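Local coordinates for protein kojibiose phosphorylase (Gut metagenome, PDB 6W0P) that is a carbohydrate-active enzyme of glycoside hydrolase family 65, built of an N-terminal, a central catalytic and a C-terminal domain, at residues T466-E478 with M482-K494. Numbering follows the deposited sequence.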
ATOM      1  N   THR A 466      18.966 -17.575  21.428  1.00 43.29           N
ATOM      2  CA  THR A 466      18.747 -19.028  21.672  1.00 43.21           C
ATOM      3  C   THR A 466      17.835 -19.625  20.588  1.00 43.06           C
ATOM      4  O   THR A 466      17.703 -20.861  20.578  1.00 44.00           O
ATOM      5  CB  THR A 466      18.139 -19.280  23.060  1.00 43.43           C
ATOM      6  OG1 THR A 466      16.869 -18.619  23.125  1.00 42.38           O
ATOM      7  CG2 THR A 466      19.052 -18.806  24.175  1.00 42.61           C
ATOM      8  N   LYS A 467      17.219 -18.798  19.727  1.00 41.80           N
ATOM      9  CA  LYS A 467      16.313 -19.273  18.645  1.00 40.24           C
ATOM     10  C   LYS A 467      16.639 -18.527  17.352  1.00 38.33           C
ATOM     11  O   LYS A 467      17.139 -17.389  17.438  1.00 37.88           O
ATOM     12  CB  LYS A 467      14.840 -19.038  18.976  1.00 40.55           C
ATOM     13  CG  LYS A 467      14.393 -19.315  20.407  1.00 41.25           C
ATOM     14  CD  LYS A 467      12.972 -18.796  20.652  1.00 40.86           C
ATOM     15  CE  LYS A 467      12.411 -19.047  22.039  1.00 40.83           C
ATOM     16  NZ  LYS A 467      11.290 -18.113  22.333  1.00 40.58           N
ATOM     17  N   PHE A 468      16.411 -19.187  16.214  1.00 35.99           N
ATOM     18  CA  PHE A 468      16.511 -18.621  14.847  1.00 35.25           C
ATOM     19  C   PHE A 468      15.129 -18.740  14.184  1.00 33.89           C
ATOM     20  O   PHE A 468      14.467 -19.786  14.344  1.00 33.38           O
ATOM     21  CB  PHE A 468      17.616 -19.325  14.049  1.00 35.58           C
ATOM     22  CG  PHE A 468      18.006 -18.635  12.758  1.00 35.49           C
ATOM     23  CD1 PHE A 468      18.984 -17.654  12.739  1.00 35.60           C
ATOM     24  CD2 PHE A 468      17.397 -18.964  11.556  1.00 34.78           C
ATOM     25  CE1 PHE A 468      19.332 -17.026  11.554  1.00 35.54           C
ATOM     26  CE2 PHE A 468      17.765 -18.349  10.373  1.00 34.33           C
ATOM     27  CZ  PHE A 468      18.726 -17.375  10.373  1.00 34.61           C
ATOM     28  N   SER A 469      14.682 -17.706  13.463  1.00 33.08           N
ATOM     29  CA  SER A 469      13.393 -17.768  12.732  1.00 32.16           C
ATOM     30  C   SER A 469      13.351 -16.750  11.597  1.00 31.83           C
ATOM     31  O   SER A 469      14.379 -16.167  11.292  1.00 32.02           O
ATOM     32  CB  SER A 469      12.255 -17.591  13.692  1.00 32.01           C
ATOM     33  OG  SER A 469      11.029 -17.906  13.070  1.00 31.98           O
ATOM     34  N   PHE A 470      12.182 -16.582  10.970  1.00 31.08           N
ATOM     35  CA  PHE A 470      11.895 -15.450  10.078  1.00 30.68           C
ATOM     36  C   PHE A 470      10.819 -14.642  10.772  1.00 30.50           C
ATOM     37  O   PHE A 470       9.806 -15.220  11.162  1.00 31.23           O
ATOM     38  CB  PHE A 470      11.532 -15.922   8.667  1.00 30.56           C
ATOM     39  CG  PHE A 470      12.641 -16.692   7.985  1.00 31.22           C
ATOM     40  CD1 PHE A 470      12.895 -18.017   8.310  1.00 31.50           C
ATOM     41  CD2 PHE A 470      13.490 -16.074   7.086  1.00 31.29           C
ATOM     42  CE1 PHE A 470      13.930 -18.718   7.705  1.00 31.96           C
ATOM     43  CE2 PHE A 470      14.513 -16.781   6.466  1.00 31.79           C
ATOM     44  CZ  PHE A 470      14.728 -18.101   6.769  1.00 31.83           C
ATOM     45  N   TYR A 471      11.079 -13.344  10.915  1.00 30.28           N
ATOM     46  CA  TYR A 471      10.198 -12.333  11.537  1.00 29.81           C
ATOM     47  C   TYR A 471       9.603 -11.497  10.405  1.00 29.71           C
ATOM     48  O   TYR A 471      10.330 -11.270   9.426  1.00 30.56           O
ATOM     49  CB  TYR A 471      11.000 -11.491  12.535  1.00 29.66           C
ATOM     50  CG  TYR A 471      11.421 -12.264  13.752  1.00 29.15           C
ATOM     51  CD1 TYR A 471      12.614 -12.966  13.774  1.00 29.71           C
ATOM     52  CD2 TYR A 471      10.617 -12.306  14.869  1.00 28.98           C
ATOM     53  CE1 TYR A 471      13.007 -13.694  14.886  1.00 29.83           C
ATOM     54  CE2 TYR A 471      10.962 -13.082  15.964  1.00 30.05           C
ATOM     55  CZ  TYR A 471      12.162 -13.777  15.973  1.00 29.89           C
ATOM     56  OH  TYR A 471      12.511 -14.507  17.066  1.00 30.62           O
ATOM     57  N   GLY A 472       8.338 -11.078  10.552  1.00 29.27           N
ATOM     58  CA  GLY A 472       7.656 -10.132   9.655  1.00 28.91           C
ATOM     59  C   GLY A 472       7.435 -10.770   8.311  1.00 28.42           C
ATOM     60  O   GLY A 472       7.862 -10.199   7.304  1.00 28.44           O
ATOM     61  N   VAL A 473       6.845 -11.964   8.311  1.00 28.51           N
ATOM     62  CA  VAL A 473       6.724 -12.804   7.088  1.00 28.00           C
ATOM     63  C   VAL A 473       5.262 -13.138   6.816  1.00 27.38           C
ATOM     64  O   VAL A 473       4.359 -12.761   7.619  1.00 27.55           O
ATOM     65  CB  VAL A 473       7.601 -14.064   7.176  1.00 28.47           C
ATOM     66  CG1 VAL A 473       9.075 -13.681   7.209  1.00 28.84           C
ATOM     67  CG2 VAL A 473       7.233 -14.972   8.341  1.00 28.64           C
ATOM     68  N   MET A 474       5.068 -13.806   5.691  1.00 26.75           N
ATOM     69  CA  MET A 474       3.787 -14.377   5.255  1.00 26.44           C
ATOM     70  C   MET A 474       4.103 -15.715   4.591  1.00 26.13           C
ATOM     71  O   MET A 474       5.002 -15.736   3.710  1.00 25.76           O
ATOM     72  CB  MET A 474       3.110 -13.436   4.250  1.00 26.57           C
ATOM     73  CG  MET A 474       1.904 -14.043   3.580  1.00 26.68           C
ATOM     74  SD  MET A 474       1.142 -12.995   2.310  1.00 27.07           S
ATOM     75  CE  MET A 474       0.363 -11.737   3.312  1.00 27.69           C
ATOM     76  N   GLY A 475       3.390 -16.773   4.992  1.00 25.73           N
ATOM     77  CA  GLY A 475       3.501 -18.100   4.382  1.00 25.57           C
ATOM     78  C   GLY A 475       2.614 -18.161   3.152  1.00 25.79           C
ATOM     79  O   GLY A 475       2.099 -17.138   2.709  1.00 25.43           O
ATOM     80  N   PRO A 476       2.393 -19.356   2.561  1.00 25.43           N
ATOM     81  CA  PRO A 476       1.427 -19.480   1.468  1.00 25.27           C
ATOM     82  C   PRO A 476       0.014 -18.972   1.830  1.00 25.17           C
ATOM     83  O   PRO A 476      -0.653 -18.483   0.925  1.00 24.91           O
ATOM     84  CB  PRO A 476       1.439 -20.989   1.150  1.00 25.11           C
ATOM     85  CG  PRO A 476       2.791 -21.479   1.660  1.00 25.19           C
ATOM     86  CD  PRO A 476       3.086 -20.615   2.869  1.00 25.34           C
ATOM     87  N   ASP A 477      -0.401 -19.077   3.099  1.00 24.98           N
ATOM     88  CA  ASP A 477      -1.699 -18.545   3.596  1.00 25.56           C
ATOM     89  C   ASP A 477      -1.566 -17.025   3.637  1.00 25.97           C
ATOM     90  O   ASP A 477      -0.973 -16.490   4.583  1.00 26.50           O
ATOM     91  CB  ASP A 477      -2.125 -19.079   4.973  1.00 25.58           C
ATOM     92  CG  ASP A 477      -3.314 -18.322   5.556  1.00 25.76           C
ATOM     93  OD1 ASP A 477      -4.070 -17.770   4.750  1.00 24.77           O
ATOM     94  OD2 ASP A 477      -3.464 -18.249   6.823  1.00 25.89           O
ATOM     95  N   GLU A 478      -2.090 -16.352   2.629  1.00 26.15           N
ATOM     96  CA  GLU A 478      -1.923 -14.888   2.491  1.00 26.60           C
ATOM     97  C   GLU A 478      -2.822 -14.147   3.474  1.00 26.43           C
ATOM     98  O   GLU A 478      -2.756 -12.905   3.479  1.00 27.86           O
ATOM     99  CB  GLU A 478      -2.205 -14.462   1.055  1.00 26.77           C
ATOM    100  CG  GLU A 478      -1.272 -15.140   0.079  1.00 27.28           C
ATOM    101  CD  GLU A 478      -1.439 -14.676  -1.348  1.00 27.26           C
ATOM    102  OE1 GLU A 478      -2.334 -13.873  -1.601  1.00 27.96           O
ATOM    103  OE2 GLU A 478      -0.653 -15.092  -2.165  1.00 27.40           O
ATOM    104  N   MET A 482       2.841 -10.334   8.443  1.00 29.38           N
ATOM    105  CA  MET A 482       3.812  -9.795   9.432  1.00 30.50           C
ATOM    106  C   MET A 482       3.695 -10.658  10.688  1.00 29.47           C
ATOM    107  O   MET A 482       3.670 -10.126  11.832  1.00 28.73           O
ATOM    108  CB  MET A 482       3.557  -8.323   9.785  1.00 32.86           C
ATOM    109  CG  MET A 482       3.755  -7.343   8.625  1.00 35.53           C
ATOM    110  SD  MET A 482       5.430  -7.263   7.988  1.00 41.11           S
ATOM    111  CE  MET A 482       6.369  -6.996   9.497  1.00 42.41           C
ATOM    112  N   VAL A 483       3.580 -11.965  10.476  1.00 28.30           N
ATOM    113  CA  VAL A 483       3.624 -12.938  11.595  1.00 27.52           C
ATOM    114  C   VAL A 483       5.068 -13.382  11.787  1.00 27.39           C
ATOM    115  O   VAL A 483       5.892 -13.144  10.890  1.00 26.99           O
ATOM    116  CB  VAL A 483       2.682 -14.126  11.354  1.00 27.28           C
ATOM    117  CG1 VAL A 483       1.244 -13.651  11.319  1.00 26.62           C
ATOM    118  CG2 VAL A 483       3.042 -14.935  10.121  1.00 27.00           C
ATOM    119  N   ASN A 484       5.324 -14.035  12.912  1.00 27.54           N
ATOM    120  CA  ASN A 484       6.630 -14.619  13.270  1.00 27.55           C
ATOM    121  C   ASN A 484       6.478 -16.129  13.415  1.00 28.17           C
ATOM    122  O   ASN A 484       5.409 -16.565  13.794  1.00 28.29           O
ATOM    123  CB  ASN A 484       7.158 -13.994  14.554  1.00 27.68           C
ATOM    124  CG  ASN A 484       7.135 -12.487  14.524  1.00 27.29           C
ATOM    125  OD1 ASN A 484       7.534 -11.874  13.540  1.00 27.35           O
ATOM    126  ND2 ASN A 484       6.731 -11.890  15.626  1.00 27.32           N
ATOM    127  N   HIS A 485       7.534 -16.888  13.110  1.00 29.00           N
ATOM    128  CA  HIS A 485       7.575 -18.356  13.292  1.00 29.06           C
ATOM    129  C   HIS A 485       6.475 -18.990  12.431  1.00 28.85           C
ATOM    130  O   HIS A 485       5.763 -19.911  12.944  1.00 27.62           O
ATOM    131  CB  HIS A 485       7.439 -18.697  14.780  1.00 29.21           C
ATOM    132  CG  HIS A 485       8.299 -17.864  15.668  1.00 29.53           C
ATOM    133  ND1 HIS A 485       9.571 -17.511  15.313  1.00 29.20           N
ATOM    134  CD2 HIS A 485       8.082 -17.339  16.905  1.00 29.63           C
ATOM    135  CE1 HIS A 485      10.127 -16.837  16.309  1.00 29.57           C
ATOM    136  NE2 HIS A 485       9.223 -16.693  17.291  1.00 29.50           N
ATOM    137  N   ASN A 486       6.317 -18.506  11.184  1.00 28.15           N
ATOM    138  CA  ASN A 486       5.499 -19.226  10.177  1.00 28.07           C
ATOM    139  C   ASN A 486       6.197 -20.562   9.913  1.00 28.33           C
ATOM    140  O   ASN A 486       7.401 -20.562   9.553  1.00 27.80           O
ATOM    141  CB  ASN A 486       5.266 -18.436   8.901  1.00 27.89           C
ATOM    142  CG  ASN A 486       4.719 -19.297   7.787  1.00 27.78           C
ATOM    143  OD1 ASN A 486       5.469 -19.684   6.891  1.00 27.80           O
ATOM    144  ND2 ASN A 486       3.424 -19.583   7.823  1.00 27.29           N
ATOM    145  N   THR A 487       5.488 -21.667  10.137  1.00 28.50           N
ATOM    146  CA  THR A 487       6.103 -23.013  10.124  1.00 28.54           C
ATOM    147  C   THR A 487       6.500 -23.374   8.699  1.00 27.57           C
ATOM    148  O   THR A 487       7.598 -23.872   8.531  1.00 27.24           O
ATOM    149  CB  THR A 487       5.195 -24.040  10.795  1.00 29.57           C
ATOM    150  OG1 THR A 487       4.988 -23.490  12.100  1.00 30.12           O
ATOM    151  CG2 THR A 487       5.829 -25.414  10.843  1.00 29.90           C
ATOM    152  N   TYR A 488       5.681 -23.058   7.696  1.00 26.98           N
ATOM    153  CA  TYR A 488       6.073 -23.324   6.296  1.00 26.67           C
ATOM    154  C   TYR A 488       7.437 -22.674   6.014  1.00 26.41           C
ATOM    155  O   TYR A 488       8.359 -23.352   5.514  1.00 26.04           O
ATOM    156  CB  TYR A 488       5.048 -22.804   5.289  1.00 26.63           C
ATOM    157  CG  TYR A 488       5.412 -23.179   3.879  1.00 26.05           C
ATOM    158  CD1 TYR A 488       6.263 -22.397   3.119  1.00 25.74           C
ATOM    159  CD2 TYR A 488       4.976 -24.381   3.348  1.00 25.96           C
ATOM    160  CE1 TYR A 488       6.617 -22.759   1.823  1.00 25.83           C
ATOM    161  CE2 TYR A 488       5.323 -24.761   2.057  1.00 26.17           C
ATOM    162  CZ  TYR A 488       6.141 -23.950   1.287  1.00 25.88           C
ATOM    163  OH  TYR A 488       6.508 -24.387   0.046  1.00 25.57           O
ATOM    164  N   THR A 489       7.566 -21.382   6.305  1.00 26.07           N
ATOM    165  CA  THR A 489       8.814 -20.610   6.056  1.00 26.51           C
ATOM    166  C   THR A 489      10.008 -21.283   6.770  1.00 27.34           C
ATOM    167  O   THR A 489      11.051 -21.543   6.112  1.00 27.72           O
ATOM    168  CB  THR A 489       8.603 -19.146   6.463  1.00 26.44           C
ATOM    169  OG1 THR A 489       7.492 -18.604   5.738  1.00 25.66           O
ATOM    170  CG2 THR A 489       9.839 -18.300   6.260  1.00 26.50           C
ATOM    171  N   ASN A 490       9.872 -21.580   8.067  1.00 27.57           N
ATOM    172  CA  ASN A 490      10.996 -22.069   8.903  1.00 28.05           C
ATOM    173  C   ASN A 490      11.330 -23.504   8.484  1.00 28.51           C
ATOM    174  O   ASN A 490      12.527 -23.813   8.320  1.00 28.38           O
ATOM    175  CB  ASN A 490      10.689 -21.965  10.398  1.00 27.77           C
ATOM    176  CG  ASN A 490      10.633 -20.528  10.865  1.00 27.50           C
ATOM    177  OD1 ASN A 490      10.528 -19.622  10.052  1.00 26.31           O
ATOM    178  ND2 ASN A 490      10.668 -20.329  12.176  1.00 27.72           N
ATOM    179  N   PHE A 491      10.297 -24.327   8.314  1.00 28.33           N
ATOM    180  CA  PHE A 491      10.431 -25.748   7.940  1.00 29.15           C
ATOM    181  C   PHE A 491      11.177 -25.827   6.607  1.00 29.37           C
ATOM    182  O   PHE A 491      12.222 -26.510   6.535  1.00 29.46           O
ATOM    183  CB  PHE A 491       9.057 -26.416   7.877  1.00 29.07           C
ATOM    184  CG  PHE A 491       9.084 -27.904   7.655  1.00 29.45           C
ATOM    185  CD1 PHE A 491       9.082 -28.431   6.377  1.00 29.54           C
ATOM    186  CD2 PHE A 491       9.077 -28.778   8.727  1.00 29.94           C
ATOM    187  CE1 PHE A 491       9.105 -29.802   6.180  1.00 29.67           C
ATOM    188  CE2 PHE A 491       9.068 -30.148   8.526  1.00 30.43           C
ATOM    189  CZ  PHE A 491       9.071 -30.656   7.250  1.00 30.30           C
ATOM    190  N   MET A 492      10.678 -25.126   5.589  1.00 28.87           N
ATOM    191  CA  MET A 492      11.274 -25.193   4.229  1.00 29.56           C
ATOM    192  C   MET A 492      12.715 -24.630   4.238  1.00 31.00           C
ATOM    193  O   MET A 492      13.536 -25.166   3.474  1.00 31.16           O
ATOM    194  CB  MET A 492      10.407 -24.440   3.219  1.00 28.60           C
ATOM    195  CG  MET A 492       9.053 -25.079   3.005  1.00 28.41           C
ATOM    196  SD  MET A 492       9.171 -26.796   2.463  1.00 28.24           S
ATOM    197  CE  MET A 492       9.706 -26.534   0.773  1.00 28.07           C
ATOM    198  N   ALA A 493      12.998 -23.575   5.022  1.00 31.39           N
ATOM    199  CA  ALA A 493      14.343 -22.980   5.179  1.00 32.15           C
ATOM    200  C   ALA A 493      15.291 -24.016   5.801  1.00 33.70           C
ATOM    201  O   ALA A 493      16.418 -24.226   5.284  1.00 34.13           O
ATOM    202  CB  ALA A 493      14.268 -21.732   6.027  1.00 31.85           C
ATOM    203  N   LYS A 494      14.861 -24.637   6.898  1.00 35.10           N
ATOM    204  CA  LYS A 494      15.616 -25.719   7.578  1.00 35.81           C
ATOM    205  C   LYS A 494      15.867 -26.854   6.578  1.00 35.42           C
ATOM    206  O   LYS A 494      17.024 -27.322   6.522  1.00 35.56           O
ATOM    207  CB  LYS A 494      14.873 -26.184   8.824  1.00 37.37           C
ATOM    208  CG  LYS A 494      15.646 -27.171   9.682  1.00 39.91           C
ATOM    209  CD  LYS A 494      14.936 -27.626  10.951  1.00 40.57           C
ATOM    210  CE  LYS A 494      15.769 -28.641  11.711  1.00 42.35           C
ATOM    211  NZ  LYS A 494      15.383 -28.689  13.140  1.00 43.67           N
TER
HETATM  212  O   HOH W   1       8.723 -17.536  10.036  1.00 30.25           O
HETATM  213  O   HOH W   2      10.550 -14.712  18.819  1.00 36.00           O
HETATM  214  O   HOH W   3       8.145 -16.059   3.960  1.00 24.49           O
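Val473 and Val483 meet in a single antiparallel hydrogen-bonded pair that is bulged on both sides: Gly472 and Val473 sit opposite the one residue Val483, and Met482 and Val483 opposite Val473, a G1 beta bulge on each segment. Val473 N gives a nearly straight bond to Val483 O (3.0 Å, 173°), and Val483 N returns a more bent one to Val473 O (3.1 Å). Beside this bridge Asn484 lends its side chain to the backbone pairing, Gly472 N approaching OD1 nearly in line with its C=O bond (3.2 Å). The same amide lies against the CD2 side of the Tyr471 ring, the two planes 55° apart. Ser469 shows how one hydroxyl can tie two side chains together. Its chi1 of -169° turns OG away from its own backbone N, to where it accepts from Asn490 ND2 at 2.6 Å and is hydrogen-bonded to His485 ND1 at 2.7 Å; water 2 then joins the far side of that imidazole, at NE2, to Tyr471 OH. Within the central catalytic domain of this family, the contact folds a loop back over the first turns of helix 487-504. Asn486 is the N-cap: its OD1 accepts from Thr489 N and Thr489 OG1, which arrive from opposite faces of the amide plane, while its ND2 is held by Asp589. Apolar packing flanks the cap. Phe470 sets CE1 3.5 Å from Ala493 CB, and farther along Pro476 CG sits over one face of the Tyr488 ring in a CH-pi contact, 3.8 Å from the centroid, with Met492 CG on the opposite face. At the subunit interface, Asn484 packs on Met555 and Tyr471 on Pro556 of the second subunit.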